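Local coordinates for protein D-galactonate dehydratase family member RspA (Pantoea ananatis, PDB 3T6C) that dehydrates D-gluconate to 2-dehydro-3-deoxy-D-gluconate with low activity in vitro, using one magnesium ion per subunit, at residues Ser354-Leu366 / Tyr397-Asp409. Numbering follows the deposited sequence.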
loop_
_atom_site.group_PDB
_atom_site.type_symbol
_atom_site.label_atom_id
_atom_site.label_comp_id
_atom_site.label_asym_id
_atom_site.label_seq_id
_atom_site.Cartn_x
_atom_site.Cartn_y
_atom_site.Cartn_z
ATOM N N SER A 354 -11.214 35.959 -20.871
ATOM C CA SER A 354 -11.617 37.369 -21.005
ATOM C C SER A 354 -11.025 38.169 -19.861
ATOM O O SER A 354 -10.596 37.594 -18.870
ATOM C CB SER A 354 -13.144 37.519 -20.995
ATOM O OG SER A 354 -13.614 37.295 -19.699
ATOM N N PRO A 355 -11.016 39.523 -19.965
ATOM C CA PRO A 355 -10.540 40.274 -18.814
ATOM C C PRO A 355 -11.350 40.014 -17.522
ATOM O O PRO A 355 -10.806 40.221 -16.442
ATOM C CB PRO A 355 -10.751 41.718 -19.251
ATOM C CG PRO A 355 -10.419 41.660 -20.739
ATOM C CD PRO A 355 -11.122 40.361 -21.176
ATOM N N ILE A 356 -12.612 39.602 -17.643
ATOM C CA ILE A 356 -13.416 39.163 -16.495
ATOM C C ILE A 356 -12.760 37.968 -15.792
ATOM O O ILE A 356 -12.612 37.988 -14.548
ATOM C CB ILE A 356 -14.830 38.820 -16.939
ATOM C CG1 ILE A 356 -15.471 40.017 -17.601
ATOM C CG2 ILE A 356 -15.686 38.355 -15.727
ATOM C CD1 ILE A 356 -16.674 39.632 -18.491
ATOM N N GLY A 357 -12.323 36.972 -16.586
ATOM C CA GLY A 357 -11.620 35.787 -16.080
ATOM C C GLY A 357 -10.266 36.159 -15.479
ATOM O O GLY A 357 -9.880 35.625 -14.436
ATOM N N VAL A 358 -9.579 37.111 -16.110
ATOM C CA VAL A 358 -8.306 37.595 -15.552
ATOM C C VAL A 358 -8.529 38.197 -14.179
ATOM O O VAL A 358 -7.773 37.917 -13.230
ATOM C CB VAL A 358 -7.677 38.638 -16.479
ATOM C CG1 VAL A 358 -6.453 39.297 -15.810
ATOM C CG2 VAL A 358 -7.276 37.941 -17.756
ATOM N N CYS A 359 -9.576 39.013 -14.036
ATOM C CA CYS A 359 -9.902 39.592 -12.717
ATOM C C CYS A 359 -10.293 38.524 -11.703
ATOM O O CYS A 359 -9.841 38.565 -10.563
ATOM C CB CYS A 359 -11.028 40.633 -12.836
ATOM S SG CYS A 359 -10.502 42.158 -13.654
ATOM N N ALA A 360 -11.082 37.517 -12.107
ATOM C CA ALA A 360 -11.417 36.441 -11.186
ATOM C C ALA A 360 -10.167 35.709 -10.703
ATOM O O ALA A 360 -10.017 35.496 -9.502
ATOM C CB ALA A 360 -12.297 35.452 -11.912
ATOM N N ASN A 361 -9.253 35.381 -11.635
ATOM C CA ASN A 361 -7.985 34.745 -11.223
ATOM C C ASN A 361 -7.313 35.592 -10.157
ATOM O O ASN A 361 -6.814 35.082 -9.143
ATOM C CB ASN A 361 -6.978 34.635 -12.360
ATOM C CG ASN A 361 -7.348 33.625 -13.400
ATOM O OD1 ASN A 361 -8.141 32.705 -13.177
ATOM N ND2 ASN A 361 -6.666 33.732 -14.561
ATOM N N MET A 362 -7.266 36.907 -10.396
ATOM C CA MET A 362 -6.484 37.775 -9.531
ATOM C C MET A 362 -7.165 38.008 -8.165
ATOM O O MET A 362 -6.462 38.224 -7.176
ATOM C CB MET A 362 -6.185 39.105 -10.240
ATOM C CG MET A 362 -5.103 38.859 -11.289
ATOM S SD MET A 362 -4.655 40.364 -12.104
ATOM C CE MET A 362 -3.426 39.721 -13.278
ATOM N N HIS A 363 -8.510 37.997 -8.127
ATOM C CA HIS A 363 -9.215 38.100 -6.853
ATOM C C HIS A 363 -8.976 36.861 -5.993
ATOM O O HIS A 363 -8.769 36.987 -4.785
ATOM C CB HIS A 363 -10.690 38.359 -7.069
ATOM C CG HIS A 363 -10.994 39.786 -7.412
ATOM N ND1 HIS A 363 -11.971 40.520 -6.761
ATOM C CD2 HIS A 363 -10.455 40.616 -8.337
ATOM C CE1 HIS A 363 -12.028 41.738 -7.281
ATOM N NE2 HIS A 363 -11.128 41.821 -8.250
ATOM N N LEU A 364 -8.980 35.688 -6.613
ATOM C CA LEU A 364 -8.527 34.464 -5.921
ATOM C C LEU A 364 -7.078 34.607 -5.491
ATOM O O LEU A 364 -6.743 34.306 -4.332
ATOM C CB LEU A 364 -8.683 33.238 -6.823
ATOM C CG LEU A 364 -10.148 32.764 -6.976
ATOM C CD1 LEU A 364 -10.289 32.091 -8.355
ATOM C CD2 LEU A 364 -10.487 31.800 -5.853
ATOM N N ASP A 365 -6.209 35.034 -6.402
ATOM C CA ASP A 365 -4.804 35.195 -6.059
ATOM C C ASP A 365 -4.582 36.089 -4.857
ATOM O O ASP A 365 -3.761 35.761 -3.998
ATOM C CB ASP A 365 -4.038 35.841 -7.219
ATOM C CG ASP A 365 -3.914 34.959 -8.447
ATOM O OD1 ASP A 365 -4.023 33.715 -8.383
ATOM O OD2 ASP A 365 -3.646 35.573 -9.530
ATOM N N LEU A 366 -5.281 37.235 -4.791
ATOM C CA LEU A 366 -5.118 38.128 -3.641
ATOM C C LEU A 366 -5.537 37.504 -2.312
ATOM O O LEU A 366 -4.923 37.853 -1.267
ATOM C CB LEU A 366 -5.894 39.425 -3.866
ATOM C CG LEU A 366 -5.251 40.340 -4.885
ATOM C CD1 LEU A 366 -6.224 41.485 -5.168
ATOM C CD2 LEU A 366 -3.962 40.939 -4.291
ATOM N N TYR A 397 4.354 43.078 -11.406
ATOM C CA TYR A 397 3.222 42.810 -10.528
ATOM C C TYR A 397 1.960 43.376 -11.150
ATOM O O TYR A 397 2.012 44.425 -11.834
ATOM C CB TYR A 397 3.410 43.494 -9.172
ATOM C CG TYR A 397 4.398 42.815 -8.277
ATOM C CD1 TYR A 397 4.024 41.696 -7.516
ATOM C CD2 TYR A 397 5.715 43.308 -8.147
ATOM C CE1 TYR A 397 4.936 41.056 -6.696
ATOM C CE2 TYR A 397 6.641 42.668 -7.301
ATOM C CZ TYR A 397 6.235 41.557 -6.563
ATOM O OH TYR A 397 7.142 40.918 -5.708
ATOM N N ALA A 398 0.822 42.734 -10.893
ATOM C CA ALA A 398 -0.469 43.289 -11.257
ATOM C C ALA A 398 -1.167 43.897 -10.053
ATOM O O ALA A 398 -1.110 43.375 -8.915
ATOM C CB ALA A 398 -1.373 42.228 -11.877
ATOM N N TYR A 399 -1.818 45.016 -10.320
ATOM C CA TYR A 399 -2.556 45.756 -9.290
ATOM C C TYR A 399 -4.027 45.833 -9.700
ATOM O O TYR A 399 -4.396 46.556 -10.637
ATOM C CB TYR A 399 -1.923 47.144 -9.166
ATOM C CG TYR A 399 -0.488 47.029 -8.676
ATOM C CD1 TYR A 399 -0.211 46.820 -7.340
ATOM C CD2 TYR A 399 0.581 47.048 -9.565
ATOM C CE1 TYR A 399 1.098 46.674 -6.899
ATOM C CE2 TYR A 399 1.893 46.909 -9.145
ATOM C CZ TYR A 399 2.124 46.701 -7.805
ATOM O OH TYR A 399 3.425 46.607 -7.377
ATOM N N VAL A 400 -4.881 45.109 -8.993
ATOM C CA VAL A 400 -6.318 45.139 -9.317
ATOM C C VAL A 400 -6.941 46.365 -8.670
ATOM O O VAL A 400 -6.486 46.810 -7.604
ATOM C CB VAL A 400 -7.095 43.836 -8.896
ATOM C CG1 VAL A 400 -6.401 42.607 -9.514
ATOM C CG2 VAL A 400 -7.172 43.705 -7.433
ATOM N N ASN A 401 -7.985 46.900 -9.296
ATOM C CA ASN A 401 -8.653 48.006 -8.646
ATOM C C ASN A 401 -9.476 47.532 -7.457
ATOM O O ASN A 401 -9.680 46.319 -7.219
ATOM C CB ASN A 401 -9.530 48.794 -9.631
ATOM C CG ASN A 401 -10.705 47.993 -10.148
ATOM O OD1 ASN A 401 -11.561 47.548 -9.385
ATOM N ND2 ASN A 401 -10.762 47.828 -11.459
ATOM N N ASP A 402 -9.988 48.522 -6.723
ATOM C CA ASP A 402 -10.776 48.291 -5.511
ATOM C C ASP A 402 -12.305 48.394 -5.661
ATOM O O ASP A 402 -12.985 48.616 -4.649
ATOM C CB ASP A 402 -10.235 49.027 -4.258
ATOM C CG ASP A 402 -10.399 50.500 -4.354
ATOM O OD1 ASP A 402 -10.965 50.970 -5.357
ATOM O OD2 ASP A 402 -9.955 51.191 -3.409
ATOM N N LYS A 403 -12.794 48.429 -6.905
ATOM C CA LYS A 403 -14.227 48.631 -7.159
ATOM C C LYS A 403 -14.982 47.362 -6.746
ATOM O O LYS A 403 -14.424 46.253 -6.716
ATOM C CB LYS A 403 -14.450 48.909 -8.635
ATOM C CG LYS A 403 -13.790 50.213 -9.149
ATOM C CD LYS A 403 -14.206 50.553 -10.646
ATOM C CE LYS A 403 -13.944 49.388 -11.672
ATOM N NZ LYS A 403 -14.640 49.425 -13.043
ATOM N N PRO A 404 -16.278 47.481 -6.493
ATOM C CA PRO A 404 -17.032 46.302 -6.014
ATOM C C PRO A 404 -17.174 45.227 -7.062
ATOM O O PRO A 404 -17.043 45.424 -8.290
ATOM C CB PRO A 404 -18.426 46.869 -5.703
ATOM C CG PRO A 404 -18.165 48.379 -5.439
ATOM C CD PRO A 404 -17.072 48.722 -6.444
ATOM N N GLY A 405 -17.438 44.051 -6.556
ATOM C CA GLY A 405 -17.570 42.895 -7.433
ATOM C C GLY A 405 -16.223 42.503 -8.020
ATOM O O GLY A 405 -15.192 42.531 -7.312
ATOM N N LEU A 406 -16.210 42.144 -9.301
ATOM C CA LEU A 406 -14.938 41.830 -9.949
ATOM C C LEU A 406 -14.208 43.085 -10.473
ATOM O O LEU A 406 -13.107 42.975 -11.051
ATOM C CB LEU A 406 -15.127 40.774 -11.046
ATOM C CG LEU A 406 -15.445 39.364 -10.507
ATOM C CD1 LEU A 406 -15.835 38.449 -11.695
ATOM C CD2 LEU A 406 -14.210 38.807 -9.811
ATOM N N GLY A 407 -14.792 44.267 -10.217
ATOM C CA GLY A 407 -14.174 45.530 -10.608
ATOM C C GLY A 407 -13.991 45.720 -12.114
ATOM O O GLY A 407 -13.105 46.466 -12.557
ATOM N N ILE A 408 -14.842 45.058 -12.899
ATOM C CA ILE A 408 -14.677 44.944 -14.352
ATOM C C ILE A 408 -16.026 45.208 -15.000
ATOM O O ILE A 408 -17.092 44.876 -14.454
ATOM C CB ILE A 408 -14.160 43.491 -14.711
ATOM C CG1 ILE A 408 -13.634 43.419 -16.149
ATOM C CG2 ILE A 408 -15.262 42.398 -14.508
ATOM C CD1 ILE A 408 -12.476 44.339 -16.359
ATOM N N ASP A 409 -15.996 45.799 -16.188
ATOM C CA ASP A 409 -17.245 46.048 -16.897
ATOM C C ASP A 409 -17.088 45.640 -18.359
ATOM O O ASP A 409 -15.995 45.199 -18.786
ATOM C CB ASP A 409 -17.587 47.552 -16.788
ATOM C CG ASP A 409 -19.085 47.844 -17.011
ATOM O OD1 ASP A 409 -19.917 46.915 -17.135
ATOM O OD2 ASP A 409 -19.418 49.053 -17.074
HETATM O O HOH W 1 -10.810 44.119 -10.092
#
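Leu406 lies over one face of the His363 imidazole: its CD2 sits 4.2 Å from the ring centroid, 13° off the ring normal, a CH-pi contact. The same methyl rests on the helix backbone at Ala360, while the other branch, CD1, meets Ile356 CG2. Further toward the helix start, Ile408 packs crosswise on Ile356, CG2 to CG1 at 3.9 Å, and its CD1 reaches Cys359 SG and, more loosely, Pro355. At the far end Met362, extended beyond CG, carries its CE to 3.5 Å from Ala398 CB. In Val400, chi1 of -54° sets CG1 anti to the carbonyl carbon, against Met362 CB, and CG2 between the backbone N and the carbonyl carbon, where it meets Leu366 CD1 tip to tip, a tight 3.3 Å.

The polar link is a water in the plane of the His363 ring, at its edge. It lies 3.0 Å from His363 NE2 and donates to Leu406 O at 2.7 Å. ND1 accepts a hydrogen bond from the backbone N of Tyr134; both nitrogens thus have partners, which should hold the ring's rotation.

The loop is braced internally. Asn401 OD1 accepts from Lys403 N in an Asx turn, and its ND2 gives a nearly straight bond (174°) to Gly407 O, on a lone pair, tying the end of the type II' turn Pro404-Gly407 back to Asn401.

Helix 355-367 of the enolase-type barrel domain thus meets the chain leaving strand 397-399 mainly through apolar contacts, with the His363 NE2-water-Leu406 O bridge as polar link; the loop's position probably also rests on Leu406 N bonding Asp123 and Gly405 bonding the backbone of Leu131 and Val133.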